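PDB 6DJ8: beta sliding clamp from Borrelia burgdorferi, which forms a ring-shaped head-to-tail homodimer around DNA, probably tethering DNA polymerases and other proteins to it for processive replication. Local coordinates for residues F160-N165 against V357-K362; I167-H172 against F383-M388; V183-D188 against K223-L228; D289-V294 against S349-A354. All blocks are in the same frame, centred on the assembly; numbering follows the deposited sequence.

Contact 1: residues F160-N165 against V357-K362; sequences FKKVIN and VFETSK
Lys162 and Glu359 approach from opposing sides and form a salt bridge that ties the central domain to the C-terminal domain, two of the helix-on-antiparallel-sheet domains that make up the processivity ring. The bridge runs from helix 157-167 to the loop between helix 348-355 and strand 362-367. Its evidence is a 2.6 Å separation of Lys162 NZ from Glu359 OE2, with NZ approaching from above the carboxylate plane, 41° out of it. The lysine reaches this far because CG stands anti to the backbone N (chi1 -173°) and the rest of the chain is extended. Both residues are exposed, so the bridge lies at the surface of the joint.

One helical turn along, Asn165 and Val357 run alongside each other, pointing opposite ways. Asn165 ND2 comes to 3.9 Å from Val357 CB, a van der Waals contact with the buried valine. A water completes the first shell: it accepts from Asn165 ND2 at 3.1 Å and donates to Val357 O at 2.9 Å, with a weak further donation to Glu359 OE1.

Farther out, the backbone N of Glu359 is hydrogen-bonded to Glu377 OE2, which probably helps hold the loop, and Arg166 forms a long, weak ion pair with Glu359 OE2. On the Val357 side, CG1 rests 3.5 Å from the backbone O of Asn165.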
# COMPACT_ATOMS: atom_id res chain seq x y z
N PHE A 160 -8.49 27.61 7.56
CA PHE A 160 -9.46 26.57 7.91
C PHE A 160 -8.84 25.18 7.80
O PHE A 160 -9.12 24.31 8.63
CB PHE A 160 -10.67 26.67 6.98
CG PHE A 160 -11.85 25.83 7.40
CD1 PHE A 160 -12.07 25.53 8.73
CD2 PHE A 160 -12.75 25.36 6.46
CE1 PHE A 160 -13.17 24.77 9.12
CE2 PHE A 160 -13.85 24.61 6.85
CZ PHE A 160 -14.06 24.32 8.18
N LYS A 161 -8.01 24.96 6.77
CA LYS A 161 -7.32 23.68 6.64
C LYS A 161 -6.42 23.42 7.84
O LYS A 161 -6.38 22.30 8.37
CB LYS A 161 -6.46 23.65 5.37
CG LYS A 161 -7.21 23.38 4.10
CD LYS A 161 -6.24 23.16 2.94
CE LYS A 161 -5.23 22.08 3.29
NZ LYS A 161 -4.95 21.22 2.12
N LYS A 162 -5.67 24.44 8.27
CA LYS A 162 -4.79 24.25 9.43
C LYS A 162 -5.61 23.90 10.67
O LYS A 162 -5.26 22.98 11.42
CB LYS A 162 -3.96 25.51 9.66
CG LYS A 162 -2.90 25.37 10.75
CD LYS A 162 -1.86 26.48 10.62
CE LYS A 162 -1.01 26.62 11.87
NZ LYS A 162 0.19 27.48 11.60
N VAL A 163 -6.72 24.61 10.89
CA VAL A 163 -7.56 24.32 12.04
C VAL A 163 -8.11 22.90 11.98
O VAL A 163 -8.12 22.17 12.98
CB VAL A 163 -8.68 25.37 12.15
CG1 VAL A 163 -9.70 24.94 13.19
CG2 VAL A 163 -8.09 26.71 12.55
N ILE A 164 -8.58 22.49 10.80
CA ILE A 164 -9.09 21.13 10.64
C ILE A 164 -7.99 20.12 10.97
O ILE A 164 -8.21 19.15 11.70
CB ILE A 164 -9.61 20.92 9.21
CG1 ILE A 164 -10.95 21.64 9.01
CG2 ILE A 164 -9.71 19.43 8.87
CD1 ILE A 164 -11.42 21.65 7.55
N ASN A 165 -6.79 20.36 10.43
CA ASN A 165 -5.67 19.47 10.68
C ASN A 165 -5.36 19.37 12.18
O ASN A 165 -4.97 18.30 12.66
CB ASN A 165 -4.44 19.95 9.89
CG ASN A 165 -3.32 18.90 9.85
OD1 ASN A 165 -3.57 17.74 9.56
ND2 ASN A 165 -2.09 19.32 10.13
N VAL A 357 1.06 17.13 13.96
CA VAL A 357 0.45 18.32 13.38
C VAL A 357 1.21 19.59 13.71
O VAL A 357 0.87 20.65 13.18
CB VAL A 357 -1.03 18.44 13.80
CG1 VAL A 357 -1.76 17.13 13.50
CG2 VAL A 357 -1.18 18.83 15.27
N PHE A 358 2.28 19.51 14.51
CA PHE A 358 3.04 20.69 14.89
C PHE A 358 3.95 21.13 13.75
O PHE A 358 4.45 20.30 12.99
CB PHE A 358 3.85 20.42 16.16
CG PHE A 358 3.04 20.50 17.42
CD1 PHE A 358 2.01 19.62 17.64
CD2 PHE A 358 3.33 21.44 18.39
CE1 PHE A 358 1.25 19.69 18.78
CE2 PHE A 358 2.58 21.52 19.54
CZ PHE A 358 1.54 20.64 19.74
N GLU A 359 4.12 22.45 13.60
CA GLU A 359 4.99 22.97 12.55
C GLU A 359 6.18 23.76 13.07
O GLU A 359 6.96 24.26 12.25
CB GLU A 359 4.19 23.86 11.59
CG GLU A 359 2.69 23.66 11.68
CD GLU A 359 1.93 24.41 10.60
OE1 GLU A 359 1.40 23.74 9.68
OE2 GLU A 359 1.84 25.65 10.67
N THR A 360 6.37 23.88 14.38
CA THR A 360 7.50 24.62 14.91
C THR A 360 8.72 23.72 15.05
O THR A 360 8.63 22.50 15.03
CB THR A 360 7.15 25.25 16.25
OG1 THR A 360 6.44 24.28 17.05
CG2 THR A 360 6.26 26.46 16.05
N SER A 361 9.88 24.36 15.21
CA SER A 361 11.13 23.64 15.43
C SER A 361 11.10 22.89 16.75
O SER A 361 11.64 21.77 16.85
CB SER A 361 12.31 24.61 15.41
OG SER A 361 13.52 23.95 15.10
N LYS A 362 10.52 23.49 17.78
CA LYS A 362 10.45 22.91 19.11
C LYS A 362 9.00 22.78 19.55
O LYS A 362 8.11 23.41 18.98
CB LYS A 362 11.25 23.76 20.10
CG LYS A 362 12.69 24.01 19.63
CD LYS A 362 13.67 24.13 20.78
CE LYS A 362 15.11 24.26 20.27
NZ LYS A 362 15.83 22.92 20.27
O HOH W 1 -0.99 21.90 11.34

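Contact 2: residues I167-H172 against F383-M388; sequences IAFSAH and FTHLIM
Ser170 and His385 mark the closest backbone approach, their CA atoms 8.9 Å apart, too far for backbone pairing; the side chains make the contact, and no hydrogen bond crosses it. One backbone is irregular: residues 168-170 keep helical torsions after helix 157-167 but lack the regular bonds. The other, 383-387, is an extended strand, and just beyond it Met388 packs on the backbone of the bound peptide natural product.

From that strand the imidazole of His385 projects toward the loop, its CG anti to the backbone N (chi1 -169°). His385 CE1 is met by two consecutive residues. Ser170 OG lies at the edge of the imidazole, near its plane, only 3.0 Å from His385 CE1. Phe169 CZ comes to 3.5 Å from the same His385 CE1. The two rings approach from opposite directions with centroids 5.2 Å apart and planes at 31°, an oblique pairing that is neither a stack nor edge-to-face. Within the loop, Ser170 OG also lies above the Phe169 ring, offset toward its rim. His385 ND1 and Ser170 OG are both hydrogen-bonded to Ser204 OG, which probably restrains the rotation of the imidazole.

Ser204 belongs to strand 202-211, which pairs with strand 383-387 on one edge while strand 373-376 pairs on the other. The contact lies beside the join where central-domain and C-terminal strands run on in one antiparallel sheet, and Ala354 of helix 348-355 touches both His385 and Phe169.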
# COMPACT_ATOMS: atom_id res chain seq x y z
N ILE A 167 -7.68 19.81 14.63
CA ILE A 167 -8.88 19.47 15.39
C ILE A 167 -9.41 18.08 15.05
O ILE A 167 -9.75 17.31 15.96
CB ILE A 167 -9.97 20.54 15.17
CG1 ILE A 167 -9.64 21.81 15.97
CG2 ILE A 167 -11.32 20.02 15.58
CD1 ILE A 167 -9.99 21.69 17.44
N ALA A 168 -9.44 17.71 13.76
CA ALA A 168 -10.20 16.53 13.35
C ALA A 168 -9.71 15.25 14.04
O ALA A 168 -10.52 14.44 14.51
CB ALA A 168 -10.13 16.36 11.83
N PHE A 169 -8.38 15.06 14.11
CA PHE A 169 -7.87 13.78 14.61
C PHE A 169 -8.24 13.51 16.06
O PHE A 169 -8.27 12.34 16.47
CB PHE A 169 -6.34 13.73 14.44
CG PHE A 169 -5.58 14.55 15.46
CD1 PHE A 169 -5.27 15.88 15.22
CD2 PHE A 169 -5.16 13.97 16.66
CE1 PHE A 169 -4.56 16.64 16.17
CE2 PHE A 169 -4.43 14.70 17.60
CZ PHE A 169 -4.15 16.05 17.36
N SER A 170 -8.54 14.54 16.86
CA SER A 170 -8.85 14.34 18.27
C SER A 170 -10.28 13.89 18.53
O SER A 170 -10.57 13.42 19.64
CB SER A 170 -8.64 15.63 19.06
OG SER A 170 -7.27 15.87 19.29
N ALA A 171 -11.20 14.07 17.58
CA ALA A 171 -12.58 13.69 17.86
C ALA A 171 -12.66 12.18 18.04
O ALA A 171 -11.84 11.43 17.50
CB ALA A 171 -13.51 14.15 16.74
N HIS A 172 -13.63 11.74 18.84
CA HIS A 172 -13.84 10.31 18.96
C HIS A 172 -14.16 9.72 17.58
O HIS A 172 -14.84 10.34 16.75
CB HIS A 172 -14.96 10.02 19.95
CG HIS A 172 -14.92 8.63 20.50
ND1 HIS A 172 -15.25 7.53 19.75
CD2 HIS A 172 -14.52 8.17 21.71
CE1 HIS A 172 -15.07 6.44 20.49
NE2 HIS A 172 -14.63 6.81 21.68
N PHE A 383 -3.43 27.36 19.90
CA PHE A 383 -3.57 25.91 19.83
C PHE A 383 -3.09 25.25 21.12
O PHE A 383 -1.98 25.52 21.58
CB PHE A 383 -2.82 25.36 18.62
CG PHE A 383 -2.86 23.87 18.50
CD1 PHE A 383 -4.05 23.17 18.60
CD2 PHE A 383 -1.69 23.16 18.27
CE1 PHE A 383 -4.07 21.79 18.48
CE2 PHE A 383 -1.71 21.79 18.14
CZ PHE A 383 -2.90 21.10 18.25
N THR A 384 -3.93 24.39 21.68
CA THR A 384 -3.57 23.58 22.83
C THR A 384 -4.00 22.14 22.58
O THR A 384 -5.12 21.90 22.12
CB THR A 384 -4.25 24.10 24.11
OG1 THR A 384 -3.75 25.40 24.38
CG2 THR A 384 -3.98 23.20 25.28
N HIS A 385 -3.11 21.20 22.88
CA HIS A 385 -3.46 19.78 22.86
C HIS A 385 -3.14 19.15 24.21
O HIS A 385 -2.04 19.31 24.75
CB HIS A 385 -2.73 19.03 21.74
CG HIS A 385 -3.26 17.64 21.53
ND1 HIS A 385 -4.42 17.39 20.82
CD2 HIS A 385 -2.82 16.45 21.99
CE1 HIS A 385 -4.65 16.08 20.82
NE2 HIS A 385 -3.69 15.49 21.52
N LEU A 386 -4.12 18.43 24.74
CA LEU A 386 -4.04 17.79 26.04
C LEU A 386 -4.12 16.29 25.86
O LEU A 386 -4.89 15.80 25.03
CB LEU A 386 -5.17 18.27 26.95
CG LEU A 386 -5.32 19.78 27.14
CD1 LEU A 386 -6.56 20.10 27.98
CD2 LEU A 386 -4.07 20.40 27.79
N ILE A 387 -3.32 15.57 26.63
CA ILE A 387 -3.32 14.11 26.64
C ILE A 387 -3.34 13.65 28.08
O ILE A 387 -2.45 14.01 28.87
CB ILE A 387 -2.09 13.53 25.90
CG1 ILE A 387 -2.04 14.05 24.46
CG2 ILE A 387 -2.14 12.01 25.94
CD1 ILE A 387 -0.75 13.70 23.72
N MET A 388 -4.34 12.86 28.44
CA MET A 388 -4.39 12.31 29.79
C MET A 388 -3.36 11.19 29.90
O MET A 388 -3.26 10.35 28.99
CB MET A 388 -5.79 11.81 30.13
CG MET A 388 -6.01 11.52 31.61
SD MET A 388 -5.93 12.99 32.67
CE MET A 388 -6.28 12.32 34.30

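Contact 3: residues V183-D188 against K223-L228; sequences VYFSKD and KIFNFL
Val183, the first residue of 183-188, lies nearest the helix: its CA is 8.7 Å from that of Phe225. Its side chain points toward the helix and meets the CD2-CE2 side of the Phe225 ring obliquely, with Val183 CG2 3.6 Å from Phe225 CD2. Val183 CB also comes to 3.8 Å from Phe225 CE2, so the valine spans the CD2-CE2 bond at a slant rather than touching it at one point.

Two residues on, Phe185 brings its ring edge to Phe225 CZ, which lies near the plane of the Phe185 ring. Phe185 CZ and Phe225 CZ are 3.7 Å apart, and the centroids 6.0 Å. The rings, inclined at 31°, meet rim to rim, neither lying over the face of the other. Phe225 CG is anti to its own carbonyl carbon (chi1 -63°), which directs the ring from helix 223-231 onto strand 182-187.

Around this pair, Phe160 and Ile164 of helix 157-167 pack on Phe225, Val220 of the adjoining strand touches both phenylalanines, and Phe242 meets Phe185 edge-to-face. Phe225 alone carries the contact from 223-228 to 183-188, part of the helix-on-sheet packing of the central domain. With no hydrogen bond or charge crossing, cohesion across these segments probably comes from dispersion and burial of apolar surface.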
# COMPACT_ATOMS: atom_id res chain seq x y z
N VAL A 183 -17.17 17.92 16.32
CA VAL A 183 -16.31 19.07 16.56
C VAL A 183 -17.20 20.14 17.18
O VAL A 183 -18.27 20.44 16.65
CB VAL A 183 -15.67 19.57 15.27
CG1 VAL A 183 -14.86 20.82 15.53
CG2 VAL A 183 -14.79 18.46 14.66
N TYR A 184 -16.79 20.68 18.33
CA TYR A 184 -17.60 21.64 19.07
C TYR A 184 -17.20 23.07 18.69
O TYR A 184 -16.02 23.44 18.81
CB TYR A 184 -17.46 21.41 20.58
CG TYR A 184 -18.26 22.35 21.46
CD1 TYR A 184 -19.61 22.59 21.20
CD2 TYR A 184 -17.68 22.96 22.57
CE1 TYR A 184 -20.36 23.44 22.02
CE2 TYR A 184 -18.42 23.81 23.39
CZ TYR A 184 -19.76 24.05 23.11
OH TYR A 184 -20.51 24.88 23.91
N PHE A 185 -18.17 23.85 18.23
CA PHE A 185 -17.97 25.26 17.93
C PHE A 185 -18.50 26.12 19.07
O PHE A 185 -19.69 26.03 19.41
CB PHE A 185 -18.68 25.64 16.64
CG PHE A 185 -18.01 25.12 15.40
CD1 PHE A 185 -18.09 23.77 15.08
CD2 PHE A 185 -17.27 25.97 14.59
CE1 PHE A 185 -17.45 23.29 13.93
CE2 PHE A 185 -16.63 25.49 13.47
CZ PHE A 185 -16.73 24.15 13.13
N SER A 186 -17.65 26.98 19.60
CA SER A 186 -18.05 27.87 20.70
C SER A 186 -17.33 29.20 20.52
O SER A 186 -16.65 29.43 19.52
CB SER A 186 -17.76 27.20 22.05
OG SER A 186 -18.64 27.67 23.04
N LYS A 187 -17.45 30.05 21.54
CA LYS A 187 -16.89 31.39 21.61
C LYS A 187 -16.18 31.55 22.95
O LYS A 187 -16.72 31.14 23.98
CB LYS A 187 -18.00 32.45 21.53
CG LYS A 187 -17.88 33.44 20.41
CD LYS A 187 -19.24 34.09 20.15
CE LYS A 187 -19.81 34.74 21.38
NZ LYS A 187 -21.05 35.52 21.05
N ASP A 188 -14.98 32.15 22.95
CA ASP A 188 -14.27 32.35 24.21
C ASP A 188 -14.79 33.62 24.89
O ASP A 188 -15.75 34.24 24.43
CB ASP A 188 -12.75 32.39 24.00
CG ASP A 188 -12.27 33.63 23.24
OD1 ASP A 188 -13.08 34.50 22.85
OD2 ASP A 188 -11.04 33.75 23.08
N LYS A 223 -16.79 13.75 10.48
CA LYS A 223 -16.53 13.19 9.15
C LYS A 223 -16.46 14.29 8.09
O LYS A 223 -15.57 14.27 7.23
CB LYS A 223 -17.59 12.16 8.77
CG LYS A 223 -17.42 11.58 7.35
CD LYS A 223 -18.48 10.55 7.04
CE LYS A 223 -18.25 9.91 5.65
NZ LYS A 223 -19.36 8.95 5.34
N ILE A 224 -17.34 15.30 8.17
CA ILE A 224 -17.31 16.33 7.14
C ILE A 224 -15.98 17.06 7.13
O ILE A 224 -15.52 17.50 6.07
CB ILE A 224 -18.49 17.32 7.27
CG1 ILE A 224 -18.61 18.13 5.97
CG2 ILE A 224 -18.29 18.26 8.46
CD1 ILE A 224 -19.85 18.99 5.88
N PHE A 225 -15.30 17.16 8.28
CA PHE A 225 -14.02 17.85 8.28
C PHE A 225 -12.92 16.99 7.65
O PHE A 225 -12.06 17.52 6.95
CB PHE A 225 -13.65 18.28 9.71
CG PHE A 225 -14.63 19.27 10.26
CD1 PHE A 225 -14.63 20.57 9.79
CD2 PHE A 225 -15.62 18.88 11.14
CE1 PHE A 225 -15.58 21.49 10.25
CE2 PHE A 225 -16.55 19.78 11.59
CZ PHE A 225 -16.53 21.09 11.14
N ASN A 226 -12.94 15.68 7.89
CA ASN A 226 -12.01 14.82 7.17
C ASN A 226 -12.23 14.94 5.67
O ASN A 226 -11.28 15.10 4.90
CB ASN A 226 -12.16 13.37 7.64
CG ASN A 226 -11.72 13.21 9.09
OD1 ASN A 226 -10.79 13.88 9.52
ND2 ASN A 226 -12.38 12.32 9.84
N PHE A 227 -13.50 15.00 5.25
CA PHE A 227 -13.84 15.16 3.83
C PHE A 227 -13.30 16.48 3.28
O PHE A 227 -12.64 16.53 2.23
CB PHE A 227 -15.36 15.09 3.71
CG PHE A 227 -15.89 15.14 2.32
CD1 PHE A 227 -15.29 14.41 1.30
CD2 PHE A 227 -17.06 15.84 2.05
CE1 PHE A 227 -15.82 14.42 0.01
CE2 PHE A 227 -17.60 15.85 0.76
CZ PHE A 227 -16.97 15.14 -0.25
N LEU A 228 -13.56 17.56 4.02
CA LEU A 228 -13.23 18.91 3.59
C LEU A 228 -11.73 19.09 3.38
O LEU A 228 -11.31 19.81 2.46
CB LEU A 228 -13.70 19.90 4.65
CG LEU A 228 -15.16 20.30 4.60
CD1 LEU A 228 -15.50 21.05 5.87
CD2 LEU A 228 -15.33 21.19 3.40

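Contact 4: residues D289-V294 against S349-A354; sequences DRLARV and SYFVEA
Leu291 lays a methyl group on the face of Phe351, a CH-pi contact joining two helices of the C-terminal domain. Leu291 CD1 is 4.2 Å from the centroid of the Phe351 ring and 22° off its normal, offset toward the CD2-CE2 rim. The two side chains cross at about a right angle, and the phenylalanine, with CG anti to the backbone N (chi1 -160°), turns its face to the leucine. Leu291 CB meanwhile rests 3.9 Å from Val352 CG2, so one leucine is received by two consecutive residues of the other helix.

Within 289-294, Asp289 joins a salt-bridge network. Arg293 grips it side-on, Arg293 NE to Asp289 OD1 at 2.7 Å and Arg293 NH1 to Asp289 OD2 at 2.8 Å, while Arg290 NH1 reaches OD1 from the opposite face of the carboxylate. That OD1 takes two donors probably stabilises its charge. Arg293 also bonds Asn94 and Ala92 of the second subunit, and Arg290 makes a cation-pi contact with Phe95 of that subunit.

Helix 284-294 therefore serves the dimer interface with its arginines and helix 348-355 with Leu291, while Leu304 of strand 303-308 touches both Leu291 and Phe351, where the helices pack on the sheet.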
# COMPACT_ATOMS: atom_id res chain seq x y z
N ASP A 289 11.57 11.25 15.57
CA ASP A 289 12.45 10.14 15.19
C ASP A 289 12.53 9.10 16.31
O ASP A 289 12.41 7.90 16.07
CB ASP A 289 13.83 10.68 14.83
CG ASP A 289 14.87 9.60 14.68
OD1 ASP A 289 15.44 9.17 15.70
OD2 ASP A 289 15.10 9.16 13.54
N ARG A 290 12.71 9.57 17.55
CA ARG A 290 12.88 8.65 18.68
C ARG A 290 11.59 7.92 19.02
O ARG A 290 11.62 6.75 19.42
CB ARG A 290 13.39 9.41 19.91
CG ARG A 290 14.76 10.05 19.71
CD ARG A 290 15.79 9.09 19.11
NE ARG A 290 17.15 9.64 19.24
CZ ARG A 290 17.77 10.34 18.30
NH1 ARG A 290 17.18 10.56 17.13
NH2 ARG A 290 19.00 10.80 18.51
N LEU A 291 10.44 8.60 18.88
CA LEU A 291 9.17 7.93 19.13
C LEU A 291 8.95 6.82 18.12
O LEU A 291 8.37 5.78 18.44
CB LEU A 291 8.00 8.94 19.08
CG LEU A 291 7.96 9.86 20.30
CD1 LEU A 291 6.92 10.96 20.12
CD2 LEU A 291 7.65 9.05 21.54
N ALA A 292 9.38 7.04 16.88
CA ALA A 292 9.24 5.99 15.88
C ALA A 292 10.12 4.79 16.22
O ALA A 292 9.77 3.65 15.90
CB ALA A 292 9.56 6.53 14.49
N ARG A 293 11.26 5.03 16.86
CA ARG A 293 12.12 3.91 17.23
C ARG A 293 11.61 3.20 18.47
O ARG A 293 11.51 1.96 18.48
CB ARG A 293 13.55 4.40 17.42
CG ARG A 293 14.09 5.03 16.16
CD ARG A 293 15.38 5.76 16.41
NE ARG A 293 15.72 6.55 15.23
CZ ARG A 293 16.25 6.02 14.14
NH1 ARG A 293 16.53 6.78 13.10
NH2 ARG A 293 16.48 4.71 14.09
N VAL A 294 11.24 3.95 19.52
CA VAL A 294 10.78 3.30 20.74
C VAL A 294 9.44 2.62 20.51
O VAL A 294 9.13 1.61 21.14
CB VAL A 294 10.71 4.32 21.92
CG1 VAL A 294 9.46 5.21 21.83
CG2 VAL A 294 10.72 3.60 23.25
N SER A 349 0.41 6.31 20.56
CA SER A 349 -0.28 6.72 19.33
C SER A 349 -0.83 8.13 19.48
O SER A 349 -0.70 8.95 18.56
CB SER A 349 -1.39 5.72 19.00
OG SER A 349 -0.86 4.47 18.63
N TYR A 350 -1.42 8.45 20.64
CA TYR A 350 -1.89 9.82 20.88
C TYR A 350 -0.75 10.81 20.78
O TYR A 350 -0.87 11.87 20.15
CB TYR A 350 -2.54 9.91 22.26
CG TYR A 350 -3.83 9.13 22.44
CD1 TYR A 350 -4.55 8.65 21.35
CD2 TYR A 350 -4.33 8.90 23.73
CE1 TYR A 350 -5.73 7.94 21.53
CE2 TYR A 350 -5.51 8.20 23.92
CZ TYR A 350 -6.20 7.73 22.81
OH TYR A 350 -7.37 7.03 22.99
N PHE A 351 0.38 10.49 21.42
CA PHE A 351 1.54 11.37 21.43
C PHE A 351 2.01 11.64 20.01
O PHE A 351 2.14 12.79 19.58
CB PHE A 351 2.64 10.72 22.28
CG PHE A 351 3.72 11.65 22.79
CD1 PHE A 351 3.59 13.04 22.70
CD2 PHE A 351 4.86 11.13 23.38
CE1 PHE A 351 4.59 13.88 23.19
CE2 PHE A 351 5.88 11.98 23.89
CZ PHE A 351 5.75 13.34 23.78
N VAL A 352 2.22 10.56 19.25
CA VAL A 352 2.71 10.68 17.88
C VAL A 352 1.70 11.41 17.01
O VAL A 352 2.07 12.30 16.22
CB VAL A 352 3.02 9.28 17.29
CG1 VAL A 352 3.27 9.37 15.79
CG2 VAL A 352 4.22 8.63 18.01
N GLU A 353 0.42 11.04 17.11
CA GLU A 353 -0.59 11.72 16.31
C GLU A 353 -0.59 13.21 16.60
O GLU A 353 -0.70 14.03 15.68
CB GLU A 353 -1.98 11.16 16.58
CG GLU A 353 -2.60 10.44 15.45
CD GLU A 353 -4.11 10.35 15.59
OE1 GLU A 353 -4.81 10.54 14.56
OE2 GLU A 353 -4.57 10.11 16.74
N ALA A 354 -0.50 13.58 17.88
CA ALA A 354 -0.57 14.99 18.22
C ALA A 354 0.65 15.73 17.68
O ALA A 354 0.52 16.74 16.99
CB ALA A 354 -0.71 15.16 19.74

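Overall arrangement
Contacts 1 and 2 both join the central to the C-terminal domain, whereas contact 3 lies within the former and contact 4 within the latter. Only contact 1 is largely at the surface, and it alone crosses by a salt bridge and water; the other three are buried. Contact 2 mixes an aromatic pair with a shared polar partner, while 3 and 4 are apolar across their segments. Helix 157-167 connects several of them: Phe160 and Ile164 of contact 1 pack on Leu228 of contact 3, and Ile167 of contact 2 on Val183. Phe351 of contact 4 touches Ile387 of contact 2. Contacts 3 and 4, with centres 25 Å apart, do not touch.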